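Local coordinates for putative pachytene checkpoint protein 2 (Caenorhabditis elegans, PDB 4XGU) that hydrolyses ATP as an AAA+ protein remodeler of the PCH2 subfamily and probably plays a key role in chromosome recombination during meiosis, at residues B[231-236]-B[282-287]; B[389-394]-B[410-415]. All blocks are in the same frame, centred on the assembly; numbering follows the deposited sequence.

How the contacts relate
From the N terminus, the chain first passes through the N-terminal domain and the ADP-binding Walker A region before reaching contact 1. There 231-236, on helix 228-241, meets 282-287, on helix 275-288, closing a loop that runs through strand 245-251 of the AAA ATPase domain. Contact 2 follows in series, neither nested in contact 1 nor crossing it: 389-394 and 410-415 close a shorter connection between helices 384-397 and 405-420 of the C-terminal lid. The centres of the two contacts lie about 45 Å apart, on opposite sides of the chain's centre. Contact 1 ties helices that flank the central sheet, while contact 2 ties lid helices near a neighbouring subunit.

Contact 1 (B[231-236]-B[282-287]); sequences KMFDQI and TQIDRI
Phe233 carries the apolar half of this contact, its side chain set as a knob among Gln283, Ile284, Arg286 and Ile287 of a helix that runs almost parallel, 5° between the two segments. Gln283 CB makes a CH-pi contact over one ring face, 3.8 Å from the Phe233 ring centroid, and Ile236 CD1 lies over the opposite face, toward the rim. Ile287 brings its CD1 obliquely to the ring, 3.3 Å from Phe233 CD2, and the same methyl packs 3.6 Å from Ile236 CG2.

The polar half joins Asp234 to Arg286. With CG anti to the backbone N (chi1 167°) and a bend at chi3, the arginine chain reaches across to a salt bridge in which NH2 of Arg286 stands 2.7 Å from Asp234 OD1. This donor comes from above the carboxylate plane; a weak bond from NH1 meets the same oxygen. Gln283 OE1 lies beside the guanidinium on the same helix and accepts a weak bond from Arg286 NE, while Asp237 is a second acidic partner for NH1.

Ile212 beneath Phe233 and Ile295 beneath Ile284 and Ile287 belong to central strands, so these are parallel helices of the alpha/beta AAA core. The chemistry is layered: apolar groups face the sheet, and above Phe233 Arg286 pairs with both Asp234 and Asp237, two acids that would probably favour its charged form.

Contact 2 (B[389-394]-B[410-415]); sequences MLPTLV and NLFLEA
The Phe412 ring receives Val394 CG2 over the centre of one face: this methyl makes a CH-pi contact 4.0 Å from the ring centroid and only 8° off the ring normal. Pro391 CA comes obliquely to the ring, and Pro391 CG lies 4.4 Å from Phe412 CZ. Ile335 of helix 324-340 also touches Phe412, so the ring connects this helix pair to a third lid helix.

The two methyls of Val394 reach different neighbours on the other helix, with Phe412 common to both. Its CG1, anti to the backbone N (chi1 176°), packs 3.6 Å from Leu411 CB, whereas CG2, besides covering the ring, lies 3.8 Å from Ala415 CB. The small Ala415 side chain is a meeting point for three residues of 389-394: Leu393 brings its CD2 to 3.9 Å from Ala415 CB, and Leu390 CD2 stands 4.1 Å from the same methyl.

The helix segments cross at 115°, with their axes 9.1 Å apart, and their CA atoms come nearest at Val394 and Leu411. Two residues of this same contact also meet the second subunit, whose Tyr152 packs on Leu393 and whose Ile169 packs on Pro391, bringing the lid helix 384-397 to a subunit interface.

Cohesion across the two segments rests on methyl, methylene and aromatic contacts without a polar bond, which suggests that burial of apolar surface is what mainly holds them together.

Contact 1 (B[231-236]-B[282-287])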
loop_
_atom_site.group_PDB
_atom_site.type_symbol
_atom_site.label_atom_id
_atom_site.label_comp_id
_atom_site.label_asym_id
_atom_site.label_seq_id
_atom_site.Cartn_x
_atom_site.Cartn_y
_atom_site.Cartn_z
ATOM N N LYS B 231 26.554 6.720 12.509
ATOM C CA LYS B 231 27.989 6.604 12.744
ATOM C C LYS B 231 28.771 7.648 11.952
ATOM O O LYS B 231 29.746 8.217 12.446
ATOM C CB LYS B 231 28.471 5.197 12.381
ATOM C CG LYS B 231 29.972 5.002 12.479
ATOM C CD LYS B 231 30.373 3.610 12.019
ATOM C CE LYS B 231 31.885 3.437 12.036
ATOM N NZ LYS B 231 32.304 2.086 11.568
ATOM N N MET B 232 28.335 7.898 10.722
ATOM C CA MET B 232 28.996 8.867 9.860
ATOM C C MET B 232 28.826 10.280 10.399
ATOM O O MET B 232 29.782 11.053 10.455
ATOM C CB MET B 232 28.447 8.778 8.436
ATOM C CG MET B 232 29.110 9.725 7.455
ATOM S SD MET B 232 28.422 9.558 5.799
ATOM C CE MET B 232 26.688 9.851 6.132
ATOM N N PHE B 233 27.602 10.608 10.799
ATOM C CA PHE B 233 27.297 11.936 11.313
ATOM C C PHE B 233 27.900 12.148 12.701
ATOM O O PHE B 233 28.185 13.281 13.094
ATOM C CB PHE B 233 25.783 12.155 11.337
ATOM C CG PHE B 233 25.215 12.602 10.017
ATOM C CD1 PHE B 233 25.116 11.725 8.950
ATOM C CD2 PHE B 233 24.779 13.903 9.841
ATOM C CE1 PHE B 233 24.595 12.141 7.735
ATOM C CE2 PHE B 233 24.259 14.323 8.630
ATOM C CZ PHE B 233 24.167 13.440 7.577
ATOM N N ASP B 234 28.101 11.057 13.435
ATOM C CA ASP B 234 28.741 11.124 14.746
ATOM C C ASP B 234 30.192 11.582 14.623
ATOM O O ASP B 234 30.718 12.256 15.509
ATOM C CB ASP B 234 28.678 9.768 15.452
ATOM C CG ASP B 234 27.402 9.587 16.254
ATOM O OD1 ASP B 234 26.999 10.540 16.954
ATOM O OD2 ASP B 234 26.802 8.493 16.182
ATOM N N GLN B 235 30.832 11.211 13.519
ATOM C CA GLN B 235 32.196 11.649 13.249
ATOM C C GLN B 235 32.222 13.125 12.866
ATOM O O GLN B 235 33.124 13.862 13.266
ATOM C CB GLN B 235 32.830 10.807 12.143
ATOM C CG GLN B 235 34.219 11.274 11.754
ATOM C CD GLN B 235 34.966 10.261 10.917
ATOM O OE1 GLN B 235 34.364 9.402 10.273
ATOM N NE2 GLN B 235 36.291 10.350 10.931
ATOM N N ILE B 236 31.231 13.550 12.087
ATOM C CA ILE B 236 31.088 14.959 11.743
ATOM C C ILE B 236 30.891 15.769 13.010
ATOM O O ILE B 236 31.417 16.873 13.147
ATOM C CB ILE B 236 29.895 15.217 10.803
ATOM C CG1 ILE B 236 29.811 14.148 9.718
ATOM C CG2 ILE B 236 29.992 16.611 10.194
ATOM C CD1 ILE B 236 28.691 14.378 8.728
ATOM N N THR B 282 17.162 13.549 11.253
ATOM C CA THR B 282 17.472 13.723 12.667
ATOM C C THR B 282 18.946 14.080 12.842
ATOM O O THR B 282 19.290 14.982 13.610
ATOM C CB THR B 282 17.144 12.457 13.479
ATOM O OG1 THR B 282 15.736 12.201 13.414
ATOM C CG2 THR B 282 17.558 12.627 14.931
ATOM N N GLN B 283 19.813 13.379 12.117
ATOM C CA GLN B 283 21.245 13.652 12.166
ATOM C C GLN B 283 21.567 15.004 11.541
ATOM O O GLN B 283 22.512 15.676 11.957
ATOM C CB GLN B 283 22.034 12.547 11.463
ATOM C CG GLN B 283 22.080 11.250 12.239
ATOM C CD GLN B 283 22.394 11.473 13.700
ATOM O OE1 GLN B 283 23.478 11.942 14.049
ATOM N NE2 GLN B 283 21.441 11.151 14.565
ATOM N N ILE B 284 20.779 15.397 10.544
ATOM C CA ILE B 284 20.902 16.726 9.956
ATOM C C ILE B 284 20.580 17.782 11.004
ATOM O O ILE B 284 21.295 18.773 11.139
ATOM C CB ILE B 284 19.974 16.907 8.736
ATOM C CG1 ILE B 284 20.523 16.154 7.526
ATOM C CG2 ILE B 284 19.833 18.375 8.386
ATOM C CD1 ILE B 284 19.666 16.290 6.287
ATOM N N ASP B 285 19.511 17.550 11.758
ATOM C CA ASP B 285 19.072 18.484 12.788
ATOM C C ASP B 285 20.103 18.677 13.896
ATOM O O ASP B 285 20.280 19.788 14.399
ATOM C CB ASP B 285 17.750 18.020 13.396
ATOM C CG ASP B 285 16.549 18.494 12.606
ATOM O OD1 ASP B 285 16.639 18.549 11.362
ATOM O OD2 ASP B 285 15.519 18.822 13.233
ATOM N N ARG B 286 20.773 17.595 14.281
ATOM C CA ARG B 286 21.788 17.668 15.325
ATOM C C ARG B 286 22.952 18.544 14.897
ATOM O O ARG B 286 23.465 19.351 15.671
ATOM C CB ARG B 286 22.303 16.272 15.679
ATOM C CG ARG B 286 23.566 16.291 16.530
ATOM C CD ARG B 286 23.771 14.977 17.261
ATOM N NE ARG B 286 24.078 13.883 16.348
ATOM C CZ ARG B 286 25.184 13.148 16.409
ATOM N NH1 ARG B 286 26.091 13.389 17.346
ATOM N NH2 ARG B 286 25.381 12.168 15.537
ATOM N N ILE B 287 23.350 18.381 13.645
ATOM C CA ILE B 287 24.538 19.027 13.112
ATOM C C ILE B 287 24.378 20.543 12.937
ATOM O O ILE B 287 25.270 21.315 13.303
ATOM C CB ILE B 287 24.922 18.372 11.771
ATOM C CG1 ILE B 287 25.575 17.014 12.032
ATOM C CG2 ILE B 287 25.847 19.250 10.972
ATOM C CD1 ILE B 287 26.492 16.558 10.925
#

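Contact 2 (B[389-394]-B[410-415])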
loop_
_atom_site.group_PDB
_atom_site.type_symbol
_atom_site.label_atom_id
_atom_site.label_comp_id
_atom_site.label_asym_id
_atom_site.label_seq_id
_atom_site.Cartn_x
_atom_site.Cartn_y
_atom_site.Cartn_z
ATOM N N MET B 389 31.853 19.538 -22.298
ATOM C CA MET B 389 32.273 18.312 -22.972
ATOM C C MET B 389 32.586 18.561 -24.444
ATOM O O MET B 389 33.363 17.832 -25.049
ATOM C CB MET B 389 31.190 17.232 -22.859
ATOM C CG MET B 389 30.755 16.873 -21.442
ATOM S SD MET B 389 31.610 15.458 -20.718
ATOM C CE MET B 389 33.107 16.229 -20.117
ATOM N N LEU B 390 31.969 19.590 -25.017
ATOM C CA LEU B 390 32.076 19.858 -26.452
ATOM C C LEU B 390 33.494 20.005 -27.032
ATOM O O LEU B 390 33.763 19.461 -28.104
ATOM C CB LEU B 390 31.270 21.112 -26.803
ATOM C CG LEU B 390 29.769 20.908 -27.007
ATOM C CD1 LEU B 390 29.123 22.208 -27.447
ATOM C CD2 LEU B 390 29.513 19.804 -28.023
ATOM N N PRO B 391 34.398 20.747 -26.355
ATOM C CA PRO B 391 35.711 20.975 -26.978
ATOM C C PRO B 391 36.491 19.709 -27.347
ATOM O O PRO B 391 37.102 19.680 -28.415
ATOM C CB PRO B 391 36.467 21.762 -25.904
ATOM C CG PRO B 391 35.405 22.484 -25.173
ATOM C CD PRO B 391 34.258 21.522 -25.109
ATOM N N THR B 392 36.470 18.687 -26.496
ATOM C CA THR B 392 37.240 17.476 -26.771
ATOM C C THR B 392 36.662 16.692 -27.950
ATOM O O THR B 392 37.371 15.927 -28.599
ATOM C CB THR B 392 37.321 16.554 -25.537
ATOM O OG1 THR B 392 38.117 15.405 -25.852
ATOM C CG2 THR B 392 35.942 16.098 -25.109
ATOM N N LEU B 393 35.375 16.886 -28.226
ATOM C CA LEU B 393 34.758 16.294 -29.407
ATOM C C LEU B 393 35.191 17.057 -30.652
ATOM O O LEU B 393 35.408 16.469 -31.710
ATOM C CB LEU B 393 33.231 16.293 -29.284
ATOM C CG LEU B 393 32.449 15.718 -30.469
ATOM C CD1 LEU B 393 32.857 14.278 -30.753
ATOM C CD2 LEU B 393 30.951 15.810 -30.218
ATOM N N VAL B 394 35.316 18.372 -30.513
ATOM C CA VAL B 394 35.763 19.224 -31.609
ATOM C C VAL B 394 37.209 18.910 -31.984
ATOM O O VAL B 394 37.571 18.899 -33.162
ATOM C CB VAL B 394 35.638 20.718 -31.242
ATOM C CG1 VAL B 394 36.187 21.594 -32.356
ATOM C CG2 VAL B 394 34.186 21.070 -30.951
ATOM N N ASN B 410 33.307 26.412 -37.362
ATOM C CA ASN B 410 32.612 25.430 -38.182
ATOM C C ASN B 410 32.561 24.065 -37.498
ATOM O O ASN B 410 31.552 23.364 -37.570
ATOM C CB ASN B 410 33.281 25.311 -39.553
ATOM C CG ASN B 410 32.292 24.995 -40.660
ATOM O OD1 ASN B 410 31.762 25.900 -41.309
ATOM N ND2 ASN B 410 32.037 23.709 -40.882
ATOM N N LEU B 411 33.649 23.695 -36.828
ATOM C CA LEU B 411 33.714 22.406 -36.148
ATOM C C LEU B 411 32.844 22.398 -34.899
ATOM O O LEU B 411 32.167 21.410 -34.610
ATOM C CB LEU B 411 35.156 22.052 -35.781
ATOM C CG LEU B 411 36.131 21.809 -36.937
ATOM C CD1 LEU B 411 37.431 21.210 -36.421
ATOM C CD2 LEU B 411 35.507 20.920 -38.007
ATOM N N PHE B 412 32.870 23.505 -34.160
ATOM C CA PHE B 412 32.055 23.646 -32.960
ATOM C C PHE B 412 30.580 23.473 -33.290
ATOM O O PHE B 412 29.852 22.784 -32.577
ATOM C CB PHE B 412 32.293 25.006 -32.299
ATOM C CG PHE B 412 33.193 24.948 -31.097
ATOM C CD1 PHE B 412 32.673 24.684 -29.841
ATOM C CD2 PHE B 412 34.556 25.158 -31.220
ATOM C CE1 PHE B 412 33.497 24.629 -28.731
ATOM C CE2 PHE B 412 35.385 25.106 -30.113
ATOM C CZ PHE B 412 34.855 24.841 -28.868
ATOM N N LEU B 413 30.150 24.094 -34.383
ATOM C CA LEU B 413 28.763 23.991 -34.822
ATOM C C LEU B 413 28.391 22.544 -35.148
ATOM O O LEU B 413 27.297 22.086 -34.812
ATOM C CB LEU B 413 28.520 24.884 -36.038
ATOM C CG LEU B 413 27.069 24.977 -36.516
ATOM C CD1 LEU B 413 26.216 25.707 -35.487
ATOM C CD2 LEU B 413 26.995 25.662 -37.870
ATOM N N GLU B 414 29.304 21.826 -35.794
ATOM C CA GLU B 414 29.057 20.433 -36.146
ATOM C C GLU B 414 28.925 19.557 -34.907
ATOM O O GLU B 414 28.065 18.677 -34.848
ATOM C CB GLU B 414 30.168 19.896 -37.047
ATOM C CG GLU B 414 29.884 20.043 -38.530
ATOM C CD GLU B 414 30.380 18.858 -39.331
ATOM O OE1 GLU B 414 29.862 18.632 -40.447
ATOM O OE2 GLU B 414 31.286 18.146 -38.845
ATOM N N ALA B 415 29.782 19.799 -33.922
ATOM C CA ALA B 415 29.751 19.033 -32.682
ATOM C C ALA B 415 28.445 19.266 -31.931
ATOM O O ALA B 415 27.857 18.328 -31.391
ATOM C CB ALA B 415 30.941 19.392 -31.806
#